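Long-range contacts in endo-1,4-b-d-mannanase (Trichoderma reesei, PDB 1QNR), which probably hydrolyses internal beta-1,4-mannosidic linkages in the backbone of mannans: residues H44-S48 / Y327-W332; Y123-F127 / A139-Y144; A131-Y135 / P170-C175. All blocks are in the same frame, centred on the assembly; numbering follows the deposited sequence. Where two conformers were deposited one is given.

Interaction 1: H44-S48 / Y327-W332; sequences HISSS and YNSSNW. With NAG (2-acetamido-2-deoxy-beta-D-glucopyranose), chain I.
At an N-glycosylated corner of the protein surface, His-44 and Tyr-327 lay their rings one on the other beside the NAG carried by Asn-328. The pair is an offset stack, with planes 5° apart and centroids separated by 4.2 Å. Tyr-327 holds CG anti to its backbone N (chi1 177°), which brings its ring against the imidazole. The imidazole covers one flank of the phenol ring, its ND1 3.5 Å from Tyr-327 CD2. Over the ring centre stands His-44 CB instead, 3.7 Å from the Tyr-327 centroid in a CH-pi contact. His-44 ND1 is hydrogen-bonded to Asp-310 OD2, which helps fix the imidazole's rotation. Asn-328 OD1 sits over the opposite face of the tyrosine, toward its rim. Asn-328 ND2 is bonded to C1 of the sugar, whose acetamide methyl C8 comes back to the tyrosine edge, 3.8 Å from Tyr-327 CE2. In the (beta/alpha)8 barrel of this family, the contact joins helix 35-47, which follows strand 21-25, to the start of the C-terminal helix 330-343, capped by Ser-329 OG accepting from Trp-332 N. With an alanine in place of this tyrosine, one face of the imidazole would probably lose its stacking partner and the acetamide methyl its aromatic neighbour. Deeper in, Trp-332 NE1 donates to Ser-48 OG at 3.0 Å, fairly straight at 156° and with the oxygen nearly in the indole plane. That hydroxyl in turn donates a hydrogen bond to His-44 O, 2.8 Å from Ser-48 OG, and Ser-48 N reaches the same carbonyl from the other face of its plane. At the outer rim a water bridges the two segments, 2.9 Å from Ser-47 OG and 3.0 Å from Tyr-327 OH.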
loop_
_atom_site.group_PDB
_atom_site.type_symbol
_atom_site.label_atom_id
_atom_site.label_comp_id
_atom_site.label_asym_id
_atom_site.label_seq_id
_atom_site.Cartn_x
_atom_site.Cartn_y
_atom_site.Cartn_z
ATOM N N HIS A 44 -1.751 17.282 -9.791
ATOM C CA HIS A 44 -0.308 17.471 -9.541
ATOM C C HIS A 44 0.488 16.169 -9.640
ATOM O O HIS A 44 1.598 16.127 -10.196
ATOM C CB HIS A 44 -0.138 18.066 -8.124
ATOM C CG HIS A 44 -0.799 19.389 -7.947
ATOM N ND1 HIS A 44 -1.057 19.860 -6.676
ATOM C CD2 HIS A 44 -1.252 20.369 -8.797
ATOM C CE1 HIS A 44 -1.678 21.040 -6.723
ATOM N NE2 HIS A 44 -1.810 21.382 -8.008
ATOM N N ILE A 45 -0.097 15.070 -9.080
ATOM C CA ILE A 45 0.605 13.756 -9.210
ATOM C C ILE A 45 0.674 13.332 -10.686
ATOM O O ILE A 45 1.754 12.920 -11.149
ATOM C CB ILE A 45 -0.187 12.706 -8.367
ATOM C CG1 ILE A 45 -0.015 13.016 -6.890
ATOM C CG2 ILE A 45 0.249 11.263 -8.674
ATOM C CD1 ILE A 45 -0.890 12.132 -5.960
ATOM N N SER A 46 -0.410 13.480 -11.456
ATOM C CA SER A 46 -0.393 13.096 -12.868
ATOM C C SER A 46 0.539 13.990 -13.694
ATOM O O SER A 46 1.333 13.469 -14.508
ATOM C CB SER A 46 -1.806 13.055 -13.381
ATOM O OG SER A 46 -1.828 12.895 -14.822
ATOM N N SER A 47 0.484 15.322 -13.490
ATOM C CA SER A 47 1.404 16.180 -14.297
ATOM C C SER A 47 2.869 16.007 -13.940
ATOM O O SER A 47 3.817 16.268 -14.726
ATOM C CB SER A 47 0.947 17.645 -14.205
ATOM O OG SER A 47 1.161 18.147 -12.933
ATOM N N SER A 48 3.202 15.477 -12.727
ATOM C CA SER A 48 4.581 15.139 -12.365
ATOM C C SER A 48 5.066 13.866 -13.065
ATOM O O SER A 48 6.277 13.584 -13.019
ATOM C CB SER A 48 4.606 14.892 -10.819
ATOM O OG SER A 48 4.373 16.073 -10.073
ATOM N N TYR A 327 4.692 18.847 -2.852
ATOM C CA TYR A 327 4.693 19.144 -4.317
ATOM C C TYR A 327 5.329 20.524 -4.583
ATOM O O TYR A 327 5.144 21.532 -3.864
ATOM C CB TYR A 327 3.218 19.244 -4.763
ATOM C CG TYR A 327 3.048 19.630 -6.235
ATOM C CD1 TYR A 327 3.622 18.892 -7.275
ATOM C CD2 TYR A 327 2.336 20.819 -6.511
ATOM C CE1 TYR A 327 3.466 19.321 -8.574
ATOM C CE2 TYR A 327 2.243 21.245 -7.831
ATOM C CZ TYR A 327 2.771 20.472 -8.826
ATOM O OH TYR A 327 2.613 20.897 -10.134
ATOM N N ASN A 328 6.155 20.565 -5.648
ATOM C CA ASN A 328 6.799 21.788 -6.153
ATOM C C ASN A 328 7.979 22.254 -5.307
ATOM O O ASN A 328 8.612 23.292 -5.654
ATOM C CB ASN A 328 5.800 22.979 -6.288
ATOM C CG ASN A 328 5.578 23.259 -7.724
ATOM O OD1 ASN A 328 5.944 22.633 -8.700
ATOM N ND2 ASN A 328 4.834 24.399 -7.961
ATOM N N SER A 329 8.390 21.576 -4.258
ATOM C CA SER A 329 9.556 21.902 -3.442
ATOM C C SER A 329 10.839 21.448 -4.102
ATOM O O SER A 329 10.876 20.721 -5.113
ATOM C CB SER A 329 9.374 21.250 -2.075
ATOM O OG SER A 329 9.538 19.791 -2.134
ATOM N N SER A 330 11.991 21.842 -3.473
ATOM C CA SER A 330 13.270 21.356 -3.949
ATOM C C SER A 330 13.388 19.829 -3.808
ATOM O O SER A 330 14.028 19.173 -4.658
ATOM C CB SER A 330 14.438 22.019 -3.190
ATOM O OG SER A 330 14.389 21.930 -1.827
ATOM N N ASN A 331 12.819 19.192 -2.775
ATOM C CA ASN A 331 12.846 17.747 -2.671
ATOM C C ASN A 331 11.921 17.133 -3.738
ATOM O O ASN A 331 12.262 16.019 -4.196
ATOM C CB ASN A 331 12.394 17.308 -1.269
ATOM C CG ASN A 331 13.415 17.537 -0.138
ATOM O OD1 ASN A 331 13.026 17.527 1.079
ATOM N ND2 ASN A 331 14.651 17.693 -0.546
ATOM N N TRP A 332 10.835 17.761 -4.153
ATOM C CA TRP A 332 10.058 17.259 -5.318
ATOM C C TRP A 332 10.950 17.272 -6.537
ATOM O O TRP A 332 10.889 16.351 -7.362
ATOM C CB TRP A 332 8.765 18.087 -5.443
ATOM C CG TRP A 332 8.007 17.899 -6.725
ATOM C CD1 TRP A 332 6.978 17.031 -6.977
ATOM C CD2 TRP A 332 8.203 18.588 -7.990
ATOM N NE1 TRP A 332 6.545 17.101 -8.297
ATOM C CE2 TRP A 332 7.277 18.089 -8.908
ATOM C CE3 TRP A 332 9.068 19.649 -8.359
ATOM C CZ2 TRP A 332 7.192 18.499 -10.256
ATOM C CZ3 TRP A 332 8.959 20.097 -9.673
ATOM C CH2 TRP A 332 8.053 19.557 -10.574
HETATM C C1 NAG I . 4.240 25.099 -9.294
HETATM C C2 NAG I . 3.015 25.978 -9.134
HETATM C C3 NAG I . 2.713 26.650 -10.443
HETATM C C4 NAG I . 4.022 27.287 -10.944
HETATM C C5 NAG I . 5.254 26.387 -10.987
HETATM C C6 NAG I . 6.528 27.192 -11.214
HETATM C C7 NAG I . 1.371 25.359 -7.431
HETATM C C8 NAG I . 0.277 24.408 -7.019
HETATM N N2 NAG I . 1.879 25.116 -8.658
HETATM O O3 NAG I . 1.745 27.666 -10.042
HETATM O O4 NAG I . 3.826 27.749 -12.318
HETATM O O5 NAG I . 5.460 25.803 -9.681
HETATM O O6 NAG I . 7.545 26.294 -11.568
HETATM O O7 NAG I . 1.715 26.200 -6.728
HETATM O O HOH W 1 3.828 19.089 -12.266
#

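Interaction 2: Y123-F127 / A139-Y144; sequences YVNAF and AAQTQY
Phe-127 and Tyr-123, one turn apart on helix 119-127, both reach toward helix 138-155 but meet it differently. The phenyl ring of Phe-127 lies over the backbone: its CD2 comes to 3.6 Å from Ala-140 CA, and one face looks onto the carbonyl of Ala-139, while Ala-126 CB covers the other. Methyl CB of Ala-139 touches the rim at Phe-127 CD1, 3.9 Å away, and at the far end of the ring Phe-127 CZ meets Gln-143 CB at 4.0 Å. Tyr-123 instead slides its ring along the next turn. Tyr-123 CE2 passes 3.7 Å from Ala-140 O, the Tyr-144 backbone N lies near the ring plane at its edge, and Tyr-123 OH ends 3.6 Å from Tyr-144 CA. With CG anti to the backbone N (chi1 168°), Tyr-144 offers CB to this phenol and carries its own ring onward, with Tyr-123 OH at its edge. Both helices belong to the part of the family's barrel between strands 105-109 and 161-165, packed here one on the other. Small alanines allow the close approach of Phe-127, although the local axes stay 10.0 Å apart and cross at 121°. The direct contact is thus largely apolar and depends on shape, its polar groups being served from outside: Gln-73 hydrogen-bonds to both Tyr-123 OH and Gln-143 NE2, and Asn-137 to Phe-127 O and Ala-140 N, tying the helices together.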
loop_
_atom_site.group_PDB
_atom_site.type_symbol
_atom_site.label_atom_id
_atom_site.label_comp_id
_atom_site.label_asym_id
_atom_site.label_seq_id
_atom_site.Cartn_x
_atom_site.Cartn_y
_atom_site.Cartn_z
ATOM N N TYR A 123 -10.524 -4.365 15.641
ATOM C CA TYR A 123 -11.130 -5.708 15.652
ATOM C C TYR A 123 -10.932 -6.377 16.996
ATOM O O TYR A 123 -11.914 -7.023 17.478
ATOM C CB TYR A 123 -10.519 -6.508 14.498
ATOM C CG TYR A 123 -10.931 -6.194 13.091
ATOM C CD1 TYR A 123 -10.305 -5.158 12.386
ATOM C CD2 TYR A 123 -11.954 -6.918 12.414
ATOM C CE1 TYR A 123 -10.671 -4.841 11.078
ATOM C CE2 TYR A 123 -12.336 -6.628 11.107
ATOM C CZ TYR A 123 -11.655 -5.607 10.445
ATOM O OH TYR A 123 -12.034 -5.332 9.136
ATOM N N VAL A 124 -9.755 -6.292 17.630
ATOM C CA VAL A 124 -9.554 -6.915 18.951
ATOM C C VAL A 124 -10.508 -6.293 19.973
ATOM O O VAL A 124 -11.113 -7.036 20.795
ATOM C CB VAL A 124 -8.076 -6.678 19.396
ATOM C CG1 VAL A 124 -7.855 -7.029 20.873
ATOM C CG2 VAL A 124 -7.166 -7.496 18.469
ATOM N N ASN A 125 -10.746 -5.008 19.944
ATOM C CA ASN A 125 -11.697 -4.392 20.913
ATOM C C ASN A 125 -13.115 -4.983 20.745
ATOM O O ASN A 125 -13.832 -5.126 21.773
ATOM C CB ASN A 125 -11.787 -2.859 20.663
ATOM C CG ASN A 125 -10.583 -2.080 21.139
ATOM O OD1 ASN A 125 -9.796 -2.571 21.970
ATOM N ND2 ASN A 125 -10.411 -0.863 20.612
ATOM N N ALA A 126 -13.549 -5.287 19.513
ATOM C CA ALA A 126 -14.892 -5.783 19.295
ATOM C C ALA A 126 -14.994 -7.297 19.479
ATOM O O ALA A 126 -16.052 -7.766 19.945
ATOM C CB ALA A 126 -15.344 -5.505 17.850
ATOM N N PHE A 127 -14.007 -8.085 19.049
ATOM C CA PHE A 127 -14.109 -9.544 18.943
ATOM C C PHE A 127 -13.153 -10.265 19.842
ATOM O O PHE A 127 -13.117 -11.535 19.743
ATOM C CB PHE A 127 -13.882 -9.917 17.440
ATOM C CG PHE A 127 -14.824 -9.182 16.493
ATOM C CD1 PHE A 127 -16.196 -9.240 16.613
ATOM C CD2 PHE A 127 -14.270 -8.380 15.481
ATOM C CE1 PHE A 127 -17.042 -8.573 15.745
ATOM C CE2 PHE A 127 -15.101 -7.673 14.642
ATOM C CZ PHE A 127 -16.478 -7.755 14.778
ATOM N N ALA A 139 -14.929 -14.585 14.450
ATOM C CA ALA A 139 -15.798 -13.402 14.313
ATOM C C ALA A 139 -15.031 -12.259 13.656
ATOM O O ALA A 139 -15.616 -11.534 12.813
ATOM C CB ALA A 139 -16.282 -12.994 15.698
ATOM N N ALA A 140 -13.747 -12.066 14.000
ATOM C CA ALA A 140 -12.996 -10.931 13.355
ATOM C C ALA A 140 -12.804 -11.209 11.871
ATOM O O ALA A 140 -12.976 -10.248 11.054
ATOM C CB ALA A 140 -11.625 -10.768 14.049
ATOM N N GLN A 141 -12.436 -12.447 11.493
ATOM C CA GLN A 141 -12.201 -12.722 10.053
ATOM C C GLN A 141 -13.513 -12.693 9.264
ATOM O O GLN A 141 -13.485 -12.280 8.102
ATOM C CB GLN A 141 -11.491 -14.095 9.910
ATOM C CG GLN A 141 -10.026 -14.066 10.387
ATOM C CD GLN A 141 -9.194 -12.991 9.662
ATOM O OE1 GLN A 141 -9.181 -12.930 8.422
ATOM N NE2 GLN A 141 -8.520 -12.153 10.472
ATOM N N THR A 142 -14.658 -13.113 9.895
ATOM C CA THR A 142 -15.932 -13.034 9.201
ATOM C C THR A 142 -16.308 -11.597 8.876
ATOM O O THR A 142 -16.709 -11.246 7.737
ATOM C CB THR A 142 -17.046 -13.684 10.065
ATOM O OG1 THR A 142 -16.698 -15.093 10.110
ATOM C CG2 THR A 142 -18.419 -13.573 9.398
ATOM N N GLN A 143 -16.108 -10.649 9.808
ATOM C CA GLN A 143 -16.352 -9.230 9.523
ATOM C C GLN A 143 -15.323 -8.635 8.575
ATOM O O GLN A 143 -15.751 -7.887 7.641
ATOM C CB GLN A 143 -16.470 -8.408 10.838
ATOM C CG GLN A 143 -16.943 -6.987 10.592
ATOM C CD GLN A 143 -18.322 -6.855 9.988
ATOM O OE1 GLN A 143 -19.223 -7.677 10.274
ATOM N NE2 GLN A 143 -18.597 -5.843 9.147
ATOM N N TYR A 144 -14.042 -8.944 8.697
ATOM C CA TYR A 144 -13.010 -8.476 7.734
ATOM C C TYR A 144 -13.405 -8.902 6.321
ATOM O O TYR A 144 -13.291 -8.078 5.360
ATOM C CB TYR A 144 -11.629 -9.009 8.131
ATOM C CG TYR A 144 -10.523 -8.843 7.102
ATOM C CD1 TYR A 144 -9.901 -7.594 6.859
ATOM C CD2 TYR A 144 -10.037 -9.964 6.414
ATOM C CE1 TYR A 144 -8.894 -7.479 5.892
ATOM C CE2 TYR A 144 -8.993 -9.858 5.476
ATOM C CZ TYR A 144 -8.457 -8.594 5.202
ATOM O OH TYR A 144 -7.428 -8.568 4.248
#

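Interaction 3: A131-Y135 / P170-C175; sequences ATTWY and PRCNGC. With BMA (beta-D-mannopyranose), chain B; NAG (2-acetamido-2-deoxy-beta-D-glucopyranose), chain F.
Turned with CG anti to its carbonyl carbon (chi1 -67°), Tyr-135 sends its phenol toward the 170-175 loop, where OH donates to Arg-171 O at 2.8 Å. The hydroxyl approaches from above the carbonyl plane, 51° out of it, rather than along a lone pair. The same ring passes Pro-170 and Cys-172 on the way: Pro-170 CB lies beside the hydroxyl, and Cys-172 CB is 3.9 Å from Tyr-135 CE2, with SG set obliquely to the ring. Trp-134 CE3 backs one face of the phenol. Cys-172 places SG anti to its backbone N (chi1 -168°), from where it forms a disulfide with Cys-175 that clamps the type II turn 172-175. Thr-132 rests on this bridge, its CB 3.5 Å from Cys-175 SG and 3.7 Å from Cys-172 SG. Its OG1 turns the other way, to Asn-130 OD1, in the Asn-Ala-Thr glycosylation sequence whose asparagine adjoins a NAG. A water lies 2.9 Å from Ala-131 O and 3.0 Å from Arg-171 O. The Arg-171 side chain leaves the contact extended, and both NH1 and NH2 grip O2 of a bound mannose, each at 3.0 Å, NH2 also reaching O3 and forming a salt bridge with Glu-205. This is consistent with a second-shell role: the tyrosine hydroxyl and the disulfide turn hold the backbone at and just after an arginine that binds mannose, and probably help to position it in the substrate cleft.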
loop_
_atom_site.group_PDB
_atom_site.type_symbol
_atom_site.label_atom_id
_atom_site.label_comp_id
_atom_site.label_asym_id
_atom_site.label_seq_id
_atom_site.Cartn_x
_atom_site.Cartn_y
_atom_site.Cartn_z
ATOM N N ALA A 131 -3.585 -9.174 19.100
ATOM C CA ALA A 131 -3.081 -8.842 17.754
ATOM C C ALA A 131 -2.503 -9.998 16.970
ATOM O O ALA A 131 -2.471 -9.900 15.712
ATOM C CB ALA A 131 -2.080 -7.638 17.894
ATOM N N THR A 132 -2.084 -11.090 17.648
ATOM C CA THR A 132 -1.581 -12.267 16.923
ATOM C C THR A 132 -2.660 -13.361 16.724
ATOM O O THR A 132 -2.625 -14.046 15.663
ATOM C CB THR A 132 -0.281 -12.809 17.548
ATOM O OG1 THR A 132 -0.571 -13.144 18.926
ATOM C CG2 THR A 132 0.851 -11.729 17.537
ATOM N N THR A 133 -3.628 -13.431 17.610
ATOM C CA THR A 133 -4.733 -14.397 17.364
ATOM C C THR A 133 -5.740 -13.822 16.371
ATOM O O THR A 133 -6.611 -14.591 15.878
ATOM C CB THR A 133 -5.480 -14.810 18.647
ATOM O OG1 THR A 133 -6.177 -13.718 19.201
ATOM C CG2 THR A 133 -4.460 -15.351 19.676
ATOM N N TRP A 134 -5.660 -12.540 15.980
ATOM C CA TRP A 134 -6.591 -11.925 15.026
ATOM C C TRP A 134 -6.742 -12.739 13.750
ATOM O O TRP A 134 -7.875 -12.937 13.220
ATOM C CB TRP A 134 -6.096 -10.492 14.653
ATOM C CG TRP A 134 -7.021 -9.795 13.635
ATOM C CD1 TRP A 134 -8.128 -9.078 13.905
ATOM C CD2 TRP A 134 -6.805 -9.664 12.210
ATOM N NE1 TRP A 134 -8.745 -8.605 12.720
ATOM C CE2 TRP A 134 -7.889 -8.905 11.694
ATOM C CE3 TRP A 134 -5.814 -10.140 11.343
ATOM C CZ2 TRP A 134 -8.012 -8.653 10.313
ATOM C CZ3 TRP A 134 -5.932 -9.814 9.977
ATOM C CH2 TRP A 134 -7.002 -9.069 9.469
ATOM N N TYR A 135 -5.628 -13.268 13.231
ATOM C CA TYR A 135 -5.601 -14.009 11.967
ATOM C C TYR A 135 -6.502 -15.246 11.977
ATOM O O TYR A 135 -6.909 -15.676 10.862
ATOM C CB TYR A 135 -4.151 -14.432 11.610
ATOM C CG TYR A 135 -3.280 -13.190 11.294
ATOM C CD1 TYR A 135 -3.305 -12.549 10.060
ATOM C CD2 TYR A 135 -2.456 -12.655 12.309
ATOM C CE1 TYR A 135 -2.562 -11.386 9.825
ATOM C CE2 TYR A 135 -1.685 -11.496 12.083
ATOM C CZ TYR A 135 -1.751 -10.886 10.827
ATOM O OH TYR A 135 -1.035 -9.716 10.557
ATOM N N PRO A 170 1.164 -6.125 7.411
ATOM C CA PRO A 170 0.771 -7.215 8.325
ATOM C C PRO A 170 2.003 -7.815 9.013
ATOM O O PRO A 170 3.015 -8.120 8.349
ATOM C CB PRO A 170 0.104 -8.245 7.411
ATOM C CG PRO A 170 0.539 -7.889 6.023
ATOM C CD PRO A 170 0.738 -6.385 5.993
ATOM N N ARG A 171 1.895 -8.021 10.339
ATOM C CA ARG A 171 2.922 -8.704 11.131
ATOM C C ARG A 171 2.229 -9.670 12.080
ATOM O O ARG A 171 1.036 -9.498 12.411
ATOM C CB ARG A 171 3.781 -7.753 11.993
ATOM C CG ARG A 171 4.610 -6.717 11.183
ATOM C CD ARG A 171 5.424 -5.939 12.252
ATOM N NE ARG A 171 6.321 -4.969 11.620
ATOM C CZ ARG A 171 7.283 -4.292 12.298
ATOM N NH1 ARG A 171 7.416 -4.484 13.617
ATOM N NH2 ARG A 171 8.019 -3.432 11.612
ATOM N N CYS A 172 2.995 -10.635 12.584
ATOM C CA CYS A 172 2.458 -11.538 13.637
ATOM C C CYS A 172 3.657 -11.699 14.599
ATOM O O CYS A 172 4.490 -12.616 14.357
ATOM C CB CYS A 172 1.873 -12.807 13.003
ATOM S SG CYS A 172 0.848 -13.861 14.154
ATOM N N ASN A 173 3.808 -10.741 15.518
ATOM C CA ASN A 173 5.077 -10.721 16.308
ATOM C C ASN A 173 5.304 -12.033 17.087
ATOM O O ASN A 173 4.463 -12.400 17.873
ATOM C CB ASN A 173 4.969 -9.520 17.269
ATOM C CG ASN A 173 6.226 -9.409 18.138
ATOM O OD1 ASN A 173 6.141 -9.874 19.298
ATOM N ND2 ASN A 173 7.291 -8.858 17.642
ATOM N N GLY A 174 6.498 -12.622 16.892
ATOM C CA GLY A 174 6.816 -13.910 17.559
ATOM C C GLY A 174 6.062 -15.119 17.054
ATOM O O GLY A 174 6.321 -16.225 17.584
ATOM N N CYS A 175 5.171 -15.012 16.047
ATOM C CA CYS A 175 4.430 -16.165 15.565
ATOM C C CYS A 175 5.242 -17.008 14.614
ATOM O O CYS A 175 6.229 -16.601 13.961
ATOM C CB CYS A 175 3.201 -15.683 14.729
ATOM S SG CYS A 175 2.134 -14.502 15.610
HETATM C C1 BMA B . 10.592 -1.970 15.898
HETATM C C2 BMA B . 10.534 -1.825 14.363
HETATM C C3 BMA B . 9.664 -0.623 13.929
HETATM C C4 BMA B . 8.288 -0.714 14.596
HETATM C C5 BMA B . 8.442 -0.869 16.145
HETATM C C6 BMA B . 7.178 -0.796 16.963
HETATM O O1 BMA B . 11.295 -3.167 16.229
HETATM O O2 BMA B . 10.014 -3.032 13.783
HETATM O O3 BMA B . 9.483 -0.765 12.495
HETATM O O4 BMA B . 7.500 0.436 14.402
HETATM O O5 BMA B . 9.193 -2.120 16.349
HETATM O O6 BMA B . 6.358 -1.958 17.003
HETATM C C1 NAG F . -1.833 -13.624 22.624
HETATM C C2 NAG F . -0.638 -13.642 23.556
HETATM C C3 NAG F . 0.049 -14.962 23.282
HETATM C C4 NAG F . -1.013 -16.042 23.563
HETATM C C5 NAG F . -2.217 -15.912 22.577
HETATM C C6 NAG F . -3.240 -17.007 22.842
HETATM C C7 NAG F . 0.482 -11.544 24.288
HETATM C C8 NAG F . 1.391 -10.441 23.880
HETATM N N2 NAG F . 0.121 -12.404 23.293
HETATM O O3 NAG F . 1.112 -15.077 24.240
HETATM O O4 NAG F . -0.486 -17.365 23.422
HETATM O O5 NAG F . -2.797 -14.643 22.869
HETATM O O6 NAG F . -3.704 -16.935 24.159
HETATM O O7 NAG F . 0.109 -11.668 25.385
HETATM O O HOH W 2 -0.577 -8.077 14.523
#

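How the interactions relate
Interactions 2 and 3 are neighbours, their centres about 14 Å apart, whereas interaction 1 lies across the chain's centre, its own centre about 40 Å from that of interaction 2 and about 37 Å from that of interaction 3. Along the sequence, interaction 1 spans the others, joining helix 35-47 to the C-terminal helix 330-343 and so bringing the two ends of the barrel's circuit together. The segments of interactions 2 and 3 alternate: 123-127, 131-135, 139-144, then 170-175. Trp-134 knits them, packing its NE1 on Tyr-123 CB and Ala-140 CB while its carbonyl probably accepts from Gln-141 NE2. Helices 119-127 and 138-155 thereby back the loop that meets the mannose-binding segment after strand 161-165.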